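Local coordinates for protein transcriptional regulator (Streptococcus pneumoniae, PDB 2GNP) that is of unknown function but probably acts as a transcriptional regulator with a putative sugar-binding domain, at residues C191-D196 / E208-I213. Residues are numbered along the deposited sequence; the frame is centred on the assembly and turned at random.
Sequences CCRFFD and ERTIAI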
loop_
_atom_site.group_PDB
_atom_site.type_symbol
_atom_site.label_atom_id
_atom_site.label_comp_id
_atom_site.label_asym_id
_atom_site.label_seq_id
_atom_site.Cartn_x
_atom_site.Cartn_y
_atom_site.Cartn_z
ATOM N N CYS A 191 1.892 -4.331 -1.313
ATOM C CA CYS A 191 1.075 -5.548 -1.354
ATOM C C CYS A 191 1.930 -6.825 -1.179
ATOM O O CYS A 191 1.624 -7.843 -1.762
ATOM C CB CYS A 191 0.261 -5.651 -2.627
ATOM S SG CYS A 191 -1.006 -4.346 -2.685
ATOM N N CYS A 192 2.980 -6.703 -0.391
ATOM C CA CYS A 192 3.877 -7.792 -0.054
ATOM C C CYS A 192 4.702 -8.315 -1.235
ATOM O O CYS A 192 5.220 -9.438 -1.178
ATOM C CB CYS A 192 3.053 -8.917 0.642
ATOM S SG CYS A 192 2.282 -8.312 2.187
ATOM N N ARG A 193 4.843 -7.495 -2.266
ATOM C CA ARG A 193 5.714 -7.776 -3.432
ATOM C C ARG A 193 6.866 -6.824 -3.428
ATOM O O ARG A 193 6.688 -5.628 -3.177
ATOM C CB ARG A 193 4.959 -7.799 -4.735
ATOM C CG ARG A 193 3.938 -8.978 -4.696
ATOM C CD ARG A 193 3.094 -8.905 -5.959
ATOM N NE ARG A 193 2.106 -9.989 -6.033
ATOM C CZ ARG A 193 2.412 -11.259 -6.270
ATOM N NH1 ARG A 193 3.710 -11.607 -6.461
ATOM N NH2 ARG A 193 1.451 -12.207 -6.305
ATOM N N PHE A 194 8.046 -7.386 -3.678
ATOM C CA PHE A 194 9.320 -6.691 -3.493
ATOM C C PHE A 194 9.805 -6.207 -4.822
ATOM O O PHE A 194 9.820 -6.977 -5.787
ATOM C CB PHE A 194 10.323 -7.644 -2.800
ATOM C CG PHE A 194 9.902 -7.949 -1.368
ATOM C CD1 PHE A 194 10.305 -7.099 -0.351
ATOM C CD2 PHE A 194 9.037 -9.006 -1.070
ATOM C CE1 PHE A 194 9.889 -7.314 0.944
ATOM C CE2 PHE A 194 8.586 -9.201 0.269
ATOM C CZ PHE A 194 9.039 -8.362 1.252
ATOM N N PHE A 195 10.243 -4.956 -4.855
ATOM C CA PHE A 195 10.698 -4.377 -6.135
ATOM C C PHE A 195 12.030 -3.659 -6.010
ATOM O O PHE A 195 12.456 -3.275 -4.909
ATOM C CB PHE A 195 9.645 -3.434 -6.696
ATOM C CG PHE A 195 9.139 -2.418 -5.690
ATOM C CD1 PHE A 195 7.866 -2.555 -5.116
ATOM C CD2 PHE A 195 9.951 -1.366 -5.279
ATOM C CE1 PHE A 195 7.380 -1.584 -4.186
ATOM C CE2 PHE A 195 9.499 -0.425 -4.357
ATOM C CZ PHE A 195 8.198 -0.560 -3.793
ATOM N N ASP A 196 12.654 -3.467 -7.178
ATOM C CA ASP A 196 13.883 -2.712 -7.279
ATOM C C ASP A 196 13.676 -1.208 -7.457
ATOM O O ASP A 196 12.564 -0.676 -7.286
ATOM C CB ASP A 196 14.748 -3.314 -8.397
ATOM C CG ASP A 196 14.223 -2.984 -9.799
ATOM O OD1 ASP A 196 13.231 -2.206 -9.960
ATOM O OD2 ASP A 196 14.853 -3.448 -10.778
ATOM N N GLU A 208 6.415 -15.889 -7.234
ATOM C CA GLU A 208 5.527 -17.044 -7.543
ATOM C C GLU A 208 5.051 -17.830 -6.279
ATOM O O GLU A 208 4.223 -18.755 -6.353
ATOM C CB GLU A 208 6.237 -17.959 -8.619
ATOM C CG GLU A 208 6.527 -17.199 -9.907
ATOM C CD GLU A 208 6.944 -18.067 -11.106
ATOM O OE1 GLU A 208 7.603 -19.095 -10.870
ATOM O OE2 GLU A 208 6.604 -17.679 -12.259
ATOM N N ARG A 209 5.554 -17.473 -5.112
ATOM C CA ARG A 209 5.221 -18.138 -3.878
ATOM C C ARG A 209 4.272 -17.256 -3.025
ATOM O O ARG A 209 3.914 -17.661 -1.919
ATOM C CB ARG A 209 6.467 -18.406 -3.001
ATOM C CG ARG A 209 7.323 -19.609 -3.390
ATOM C CD ARG A 209 8.779 -19.464 -2.869
ATOM N NE ARG A 209 8.939 -19.137 -1.446
ATOM C CZ ARG A 209 9.982 -18.490 -0.959
ATOM N NH1 ARG A 209 10.921 -18.052 -1.786
ATOM N NH2 ARG A 209 10.076 -18.236 0.338
ATOM N N THR A 210 3.951 -16.067 -3.554
ATOM C CA THR A 210 3.279 -15.031 -2.726
ATOM C C THR A 210 1.756 -15.008 -3.023
ATOM O O THR A 210 1.324 -15.019 -4.181
ATOM C CB THR A 210 3.933 -13.676 -2.976
ATOM O OG1 THR A 210 5.319 -13.779 -2.619
ATOM C CG2 THR A 210 3.257 -12.549 -2.134
ATOM N N ILE A 211 0.979 -14.977 -1.918
ATOM C CA ILE A 211 -0.453 -15.043 -2.020
ATOM C C ILE A 211 -0.952 -13.591 -1.917
ATOM O O ILE A 211 -1.370 -13.121 -0.861
ATOM C CB ILE A 211 -1.112 -15.936 -0.930
ATOM C CG1 ILE A 211 -0.554 -17.367 -0.988
ATOM C CG2 ILE A 211 -2.641 -15.976 -1.174
ATOM C CD1 ILE A 211 -0.708 -18.041 -2.323
ATOM N N ALA A 212 -0.836 -12.870 -3.016
ATOM C CA ALA A 212 -1.236 -11.444 -3.045
ATOM C C ALA A 212 -1.657 -11.056 -4.433
ATOM O O ALA A 212 -1.298 -11.694 -5.426
ATOM C CB ALA A 212 -0.030 -10.576 -2.653
ATOM N N ILE A 213 -2.398 -9.959 -4.524
ATOM C CA ILE A 213 -2.666 -9.359 -5.838
ATOM C C ILE A 213 -1.374 -9.147 -6.612
ATOM O O ILE A 213 -0.371 -8.820 -6.033
ATOM C CB ILE A 213 -3.456 -8.048 -5.701
ATOM C CG1 ILE A 213 -4.011 -7.556 -7.029
ATOM C CG2 ILE A 213 -2.646 -6.949 -4.966
ATOM C CD1 ILE A 213 -4.964 -6.313 -6.820
HETATM O O HOH W 1 6.650 -11.394 -2.343
HETATM O O HOH W 2 1.888 -15.028 -6.835
#
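R193 reaches across to the carbonyl oxygens of A212 and I213, a compact example of how one buried arginine can tie down a run of chain that has no regular structure. Its chain is extended from CG to NE, and chi4 of -72° then turns the guanidinium so that one edge meets the two successive carbonyls. NE donates to I213 O at 2.7 Å and NH2 to A212 O at 2.9 Å, the latter bond nearly straight at 166°. Both oxygens lie close to the guanidinium plane, yet each donor stands well above the plane of the carbonyl it meets. NH2 also gives a hydrogen to water 2, which in turn donates to T210 O. The remaining nitrogen, NH1, forms a salt bridge with E201 and hydrogen-bonds to the carbonyl of Q207, and these partners together probably fix the rotation of the flat group and offset its buried charge. Over one face of the guanidinium sits T210, its CB 4.1 Å from NH1. With chi1 at -60°, OG1 of T210 lies beside the backbone N and bonds to L206 O, while the CG2 branch comes to 3.8 Å from C192 O. Water 1 bridges the same carbonyl to OG1, donating to both. Beyond the arginine, C191 SG touches I213 CG2 at 3.8 Å in an apolar contact, and the A212 methyl presses on the carbonyl oxygen C191 O at 3.3 Å. The whole joins the type I' turn at C191-C192 and the start of strand 193-195, in a beta hairpin that branches from strand 153-160 of the mainly parallel sheet, to the loop linking helices 204-207 and 215-218, within a Rossmann-like alpha/beta fold consistent with the putative sugar-binding domain.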